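Local coordinates for protein N5-carboxyaminoimidazole ribonucleotide synthetase (Bacillus anthracis, PDB 3QFF) that binds ADP in an ATP-grasp fold and probably carboxylates aminoimidazole ribonucleotide with ATP and bicarbonate in purine biosynthesis, giving N5-carboxyaminoimidazole ribonucleotide, at residues Y285-C290 and M355-I360; V317-L322 and H376-Q381. All coordinates share one frame; numbering follows the deposited sequence.

Interaction 1. Residues Y285-C290 and M355-I360; sequences YTQDAC and MGHVNI
Asn-359 and Asp-288 are joined by a nearly straight hydrogen bond between strand 354-361 and the short helix 286-289. Polar side chains, in a largely buried contact, thus tie a helix of the ATP-grasp region to a strand of the C-terminal domain. Asn-359 ND2 donates to Asp-288 OD2 at 2.8 Å and 164°. The carboxylate oxygen is met on its anti side, while the donor keeps OD2 close to its own amide plane; the two flat groups are steeply turned, 74° apart. ND2 also donates to the carbonyl of His-284, and Asp-288 OD2 accepts from His-342 as well, which fixes both ends of the bridge. The second bond is weak and bent: His-357 NE2 reaches Gln-287 OE1 at 2.8 Å, with an angle of 124°. OE1 lies at the edge of the imidazole, near its plane. Tyr-344 OH, hydrogen-bonded to ND1, holds the ring from the other nitrogen.

Packing adds less. Asn-359 OD1 rests 3.5 Å from Tyr-285 CA, and the Tyr-285 side chain points away from the strand, packing against Phe-212 and Pro-213 of strand 209-220 and against Val-316.

Around this contact, His-357 stacks with both His-284 and His-342. The helix packs beside the two sheet neighbours of strand 354-361: Ala-289 touches Val-316 of strand 316-322, while Gln-287 and Asp-288 meet His-342 and Tyr-340 of strand 339-343.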
loop_
_atom_site.group_PDB
_atom_site.type_symbol
_atom_site.label_atom_id
_atom_site.label_comp_id
_atom_site.label_asym_id
_atom_site.label_seq_id
_atom_site.Cartn_x
_atom_site.Cartn_y
_atom_site.Cartn_z
ATOM N N TYR A 285 -7.654 5.747 7.715
ATOM C CA TYR A 285 -6.645 6.811 7.639
ATOM C C TYR A 285 -5.212 6.276 7.682
ATOM O O TYR A 285 -4.314 6.888 7.117
ATOM C CB TYR A 285 -6.834 7.832 8.770
ATOM C CG TYR A 285 -6.341 7.374 10.127
ATOM C CD1 TYR A 285 -7.183 6.696 11.013
ATOM C CD2 TYR A 285 -5.033 7.656 10.540
ATOM C CE1 TYR A 285 -6.730 6.295 12.275
ATOM C CE2 TYR A 285 -4.570 7.256 11.784
ATOM C CZ TYR A 285 -5.423 6.585 12.650
ATOM O OH TYR A 285 -4.946 6.200 13.871
ATOM N N THR A 286 -5.004 5.149 8.368
ATOM C CA THR A 286 -3.656 4.605 8.574
ATOM C C THR A 286 -2.975 4.189 7.262
ATOM O O THR A 286 -1.753 4.090 7.215
ATOM C CB THR A 286 -3.654 3.361 9.485
ATOM O OG1 THR A 286 -4.491 2.338 8.911
ATOM C CG2 THR A 286 -4.136 3.717 10.881
ATOM N N GLN A 287 -3.769 3.922 6.226
ATOM C CA GLN A 287 -3.250 3.492 4.925
ATOM C C GLN A 287 -2.340 4.515 4.284
ATOM O O GLN A 287 -1.438 4.157 3.532
ATOM C CB GLN A 287 -4.396 3.234 3.948
ATOM C CG GLN A 287 -5.107 1.903 4.140
ATOM C CD GLN A 287 -6.121 1.681 3.053
ATOM O OE1 GLN A 287 -7.000 2.530 2.805
ATOM N NE2 GLN A 287 -5.994 0.560 2.367
ATOM N N ASP A 288 -2.613 5.792 4.534
ATOM C CA ASP A 288 -1.836 6.856 3.903
ATOM C C ASP A 288 -1.051 7.716 4.889
ATOM O O ASP A 288 -0.056 8.332 4.518
ATOM C CB ASP A 288 -2.747 7.696 2.988
ATOM C CG ASP A 288 -3.327 6.872 1.841
ATOM O OD1 ASP A 288 -2.529 6.371 1.013
ATOM O OD2 ASP A 288 -4.570 6.703 1.770
ATOM N N ALA A 289 -1.471 7.726 6.151
ATOM C CA ALA A 289 -0.921 8.695 7.114
ATOM C C ALA A 289 -0.025 8.106 8.196
ATOM O O ALA A 289 0.618 8.867 8.930
ATOM C CB ALA A 289 -2.038 9.495 7.757
ATOM N N CYS A 290 0.010 6.775 8.312
ATOM C CA CYS A 290 0.834 6.126 9.335
ATOM C C CYS A 290 1.939 5.294 8.729
ATOM O O CYS A 290 1.890 4.911 7.566
ATOM C CB CYS A 290 -0.011 5.242 10.258
ATOM S SG CYS A 290 -1.058 6.158 11.365
ATOM N N MET A 355 -18.544 2.577 -0.717
ATOM C CA MET A 355 -17.936 2.285 -2.033
ATOM C C MET A 355 -16.427 2.527 -2.023
ATOM O O MET A 355 -15.707 1.962 -2.837
ATOM C CB MET A 355 -18.576 3.146 -3.143
ATOM C CG MET A 355 -20.125 3.054 -3.195
ATOM S SD MET A 355 -20.748 1.394 -3.498
ATOM C CE MET A 355 -20.200 1.128 -5.192
ATOM N N GLY A 356 -15.979 3.395 -1.119
ATOM C CA GLY A 356 -14.568 3.706 -0.951
ATOM C C GLY A 356 -14.353 4.678 0.184
ATOM O O GLY A 356 -15.257 4.905 1.020
ATOM N N HIS A 357 -13.154 5.251 0.216
ATOM C CA HIS A 357 -12.833 6.374 1.096
ATOM C C HIS A 357 -11.721 7.215 0.468
ATOM O O HIS A 357 -10.975 6.738 -0.400
ATOM C CB HIS A 357 -12.432 5.889 2.506
ATOM C CG HIS A 357 -11.160 5.095 2.538
ATOM N ND1 HIS A 357 -11.135 3.727 2.365
ATOM C CD2 HIS A 357 -9.878 5.472 2.755
ATOM C CE1 HIS A 357 -9.888 3.299 2.458
ATOM N NE2 HIS A 357 -9.106 4.337 2.693
ATOM N N VAL A 358 -11.613 8.463 0.898
ATOM C CA VAL A 358 -10.494 9.286 0.490
ATOM C C VAL A 358 -9.784 9.807 1.737
ATOM O O VAL A 358 -10.431 10.296 2.672
ATOM C CB VAL A 358 -10.927 10.428 -0.494
ATOM C CG1 VAL A 358 -11.982 11.329 0.132
ATOM C CG2 VAL A 358 -9.722 11.248 -0.965
ATOM N N ASN A 359 -8.456 9.660 1.754
ATOM C CA ASN A 359 -7.618 10.212 2.800
ATOM C C ASN A 359 -7.004 11.528 2.353
ATOM O O ASN A 359 -6.182 11.563 1.418
ATOM C CB ASN A 359 -6.520 9.209 3.176
ATOM C CG ASN A 359 -7.059 8.048 3.989
ATOM O OD1 ASN A 359 -8.039 8.202 4.731
ATOM N ND2 ASN A 359 -6.442 6.887 3.851
ATOM N N ILE A 360 -7.411 12.603 3.017
ATOM C CA ILE A 360 -6.931 13.930 2.689
ATOM C C ILE A 360 -5.815 14.292 3.653
ATOM O O ILE A 360 -6.065 14.546 4.840
ATOM C CB ILE A 360 -8.061 14.989 2.788
ATOM C CG1 ILE A 360 -9.283 14.569 1.972
ATOM C CG2 ILE A 360 -7.549 16.375 2.341
ATOM C CD1 ILE A 360 -10.534 15.427 2.258
#

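Interaction 2. Residues V317-L322 and H376-Q381; sequences VMVNIL and HIWDHQ
Strand 316-322 and the turn leading into the C-terminal helix 379-382 keep their backbones well apart, the closest CA atoms, those of Ile-321 and Trp-378, being 8.7 Å from each other. The indole of Trp-378 bridges most of the gap, laid against one face of the antiparallel sheet through a CH-pi contact. Trp-378 occupies the N-cap position of the helix, and its CG lies anti to its own carbonyl carbon (chi1 -57°), a setting that sends the ring toward the strand. Val-319 comes from the opposite direction. Its CG1 methyl stands 3.5 Å from the centroid of the five-membered ring and 17° off the normal, with Trp-378 CE2 the nearest ring atom at 3.4 Å. On the other face of the indole sits Ile-377 CG2, from the same turn, so that the ring is sandwiched between two methyl groups. Ile-321 adds a lighter touch at the benzo edge, where its CG1 is 4.3 Å from Trp-378 CZ2.

One polar bond accompanies this packing: Trp-378 NE1 donates to the backbone Asn-320 O at 2.9 Å, a weak, bent bond at 130°. His-225 and His-325 also meet the indole, both with inclined ring planes, and Val-358 touches it from strand 354-361. One turn further on, the Gln-381 chain is bent at chi2. Its amide is held by His-325 at OE1 and Glu-324 at NE2, and that same NE2 lies 4.1 Å from Leu-322 CD1.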
loop_
_atom_site.group_PDB
_atom_site.type_symbol
_atom_site.label_atom_id
_atom_site.label_comp_id
_atom_site.label_asym_id
_atom_site.label_seq_id
_atom_site.Cartn_x
_atom_site.Cartn_y
_atom_site.Cartn_z
ATOM N N VAL A 317 -7.557 13.663 7.161
ATOM C CA VAL A 317 -9.004 13.504 7.297
ATOM C C VAL A 317 -9.421 12.425 6.332
ATOM O O VAL A 317 -9.267 12.576 5.107
ATOM C CB VAL A 317 -9.788 14.825 6.992
ATOM C CG1 VAL A 317 -11.293 14.589 6.972
ATOM C CG2 VAL A 317 -9.435 15.881 8.032
ATOM N N MET A 318 -9.941 11.328 6.876
ATOM C CA MET A 318 -10.547 10.312 6.049
ATOM C C MET A 318 -12.001 10.696 5.826
ATOM O O MET A 318 -12.691 11.077 6.786
ATOM C CB MET A 318 -10.487 8.934 6.710
ATOM C CG MET A 318 -11.023 7.852 5.768
ATOM S SD MET A 318 -12.069 6.619 6.517
ATOM C CE MET A 318 -13.521 7.571 7.006
ATOM N N VAL A 319 -12.451 10.644 4.572
ATOM C CA VAL A 319 -13.871 10.836 4.277
ATOM C C VAL A 319 -14.443 9.606 3.600
ATOM O O VAL A 319 -13.878 9.105 2.628
ATOM C CB VAL A 319 -14.143 12.070 3.376
ATOM C CG1 VAL A 319 -15.622 12.481 3.500
ATOM C CG2 VAL A 319 -13.273 13.222 3.776
ATOM N N ASN A 320 -15.564 9.106 4.110
ATOM C CA ASN A 320 -16.228 7.971 3.483
ATOM C C ASN A 320 -16.911 8.319 2.165
ATOM O O ASN A 320 -17.505 9.392 2.046
ATOM C CB ASN A 320 -17.281 7.357 4.429
ATOM C CG ASN A 320 -16.775 6.128 5.163
ATOM O OD1 ASN A 320 -15.687 5.612 4.892
ATOM N ND2 ASN A 320 -17.584 5.637 6.091
ATOM N N ILE A 321 -16.828 7.388 1.207
ATOM C CA ILE A 321 -17.525 7.474 -0.080
ATOM C C ILE A 321 -18.647 6.437 -0.132
ATOM O O ILE A 321 -18.420 5.242 -0.321
ATOM C CB ILE A 321 -16.559 7.333 -1.294
ATOM C CG1 ILE A 321 -15.443 8.380 -1.200
ATOM C CG2 ILE A 321 -17.319 7.435 -2.653
ATOM C CD1 ILE A 321 -14.203 8.029 -2.003
ATOM N N LEU A 322 -19.871 6.921 0.049
ATOM C CA LEU A 322 -21.061 6.067 -0.032
ATOM C C LEU A 322 -21.555 6.017 -1.475
ATOM O O LEU A 322 -21.059 6.756 -2.322
ATOM C CB LEU A 322 -22.157 6.577 0.916
ATOM C CG LEU A 322 -21.746 6.889 2.375
ATOM C CD1 LEU A 322 -22.980 7.315 3.208
ATOM C CD2 LEU A 322 -21.069 5.685 3.014
ATOM N N HIS A 376 -17.644 19.843 -2.554
ATOM C CA HIS A 376 -19.107 19.751 -2.657
ATOM C C HIS A 376 -19.616 18.362 -3.034
ATOM O O HIS A 376 -20.560 18.216 -3.813
ATOM C CB HIS A 376 -19.664 20.864 -3.573
ATOM C CG HIS A 376 -19.475 22.236 -3.004
ATOM N ND1 HIS A 376 -20.159 22.675 -1.889
ATOM C CD2 HIS A 376 -18.652 23.248 -3.365
ATOM C CE1 HIS A 376 -19.766 23.900 -1.590
ATOM N NE2 HIS A 376 -18.852 24.271 -2.470
ATOM N N ILE A 377 -18.964 17.338 -2.495
ATOM C CA ILE A 377 -19.405 15.962 -2.688
ATOM C C ILE A 377 -20.276 15.523 -1.511
ATOM O O ILE A 377 -21.224 14.755 -1.679
ATOM C CB ILE A 377 -18.191 15.013 -2.834
ATOM C CG1 ILE A 377 -17.417 15.325 -4.128
ATOM C CG2 ILE A 377 -18.629 13.556 -2.803
ATOM C CD1 ILE A 377 -16.003 14.733 -4.165
ATOM N N TRP A 378 -19.949 16.019 -0.319
ATOM C CA TRP A 378 -20.605 15.550 0.906
ATOM C C TRP A 378 -21.564 16.580 1.517
ATOM O O TRP A 378 -21.800 16.554 2.719
ATOM C CB TRP A 378 -19.564 15.070 1.936
ATOM C CG TRP A 378 -18.670 13.964 1.401
ATOM C CD1 TRP A 378 -18.941 12.625 1.387
ATOM C CD2 TRP A 378 -17.387 14.119 0.776
ATOM N NE1 TRP A 378 -17.903 11.932 0.796
ATOM C CE2 TRP A 378 -16.933 12.824 0.424
ATOM C CE3 TRP A 378 -16.569 15.220 0.496
ATOM C CZ2 TRP A 378 -15.697 12.603 -0.204
ATOM C CZ3 TRP A 378 -15.341 15.000 -0.125
ATOM C CH2 TRP A 378 -14.920 13.696 -0.466
ATOM N N ASP A 379 -22.131 17.454 0.679
ATOM C CA ASP A 379 -23.041 18.522 1.133
ATOM C C ASP A 379 -24.214 18.003 1.985
ATOM O O ASP A 379 -24.643 18.668 2.933
ATOM C CB ASP A 379 -23.560 19.349 -0.061
ATOM C CG ASP A 379 -22.549 20.393 -0.554
ATOM O OD1 ASP A 379 -22.603 20.773 -1.744
ATOM O OD2 ASP A 379 -21.703 20.857 0.235
ATOM N N HIS A 380 -24.723 16.827 1.634
ATOM C CA HIS A 380 -25.743 16.122 2.419
ATOM C C HIS A 380 -25.291 15.938 3.878
ATOM O O HIS A 380 -25.976 16.376 4.817
ATOM C CB HIS A 380 -26.053 14.771 1.754
ATOM C CG HIS A 380 -27.114 13.962 2.441
ATOM N ND1 HIS A 380 -27.300 12.625 2.181
ATOM C CD2 HIS A 380 -28.041 14.295 3.372
ATOM C CE1 HIS A 380 -28.294 12.165 2.921
ATOM N NE2 HIS A 380 -28.763 13.161 3.651
ATOM N N GLN A 381 -24.122 15.322 4.054
ATOM C CA GLN A 381 -23.567 15.065 5.383
ATOM C C GLN A 381 -23.295 16.358 6.131
ATOM O O GLN A 381 -23.642 16.476 7.308
ATOM C CB GLN A 381 -22.299 14.197 5.300
ATOM C CG GLN A 381 -22.576 12.695 5.081
ATOM C CD GLN A 381 -23.198 12.377 3.724
ATOM O OE1 GLN A 381 -22.964 13.081 2.732
ATOM N NE2 GLN A 381 -23.982 11.312 3.673
#

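In the fold
Adjacent strands of one antiparallel sheet unite the two contacts, whose centres lie about 13 Å apart. Strand 354-361, from interaction 1, pairs with strand 316-322, from interaction 2: Val-319 N is 2.8 Å from Val-358 O, and Met-355 N is 2.7 Å from Ile-321 O. Met-355 and Gly-356 both face Ile-321, forming a classic beta bulge. Side chains meet as well, with Asn-359 OD1 3.2 Å from Met-318 CG. The sheet is thereby joined to helix 286-289 through interaction 1 and to the C-terminal turn through interaction 2. On the strand of interaction 2 the Asn-320 side chain lies about 12 Å from the bound ADP, whose pocket residues all come earlier in the chain.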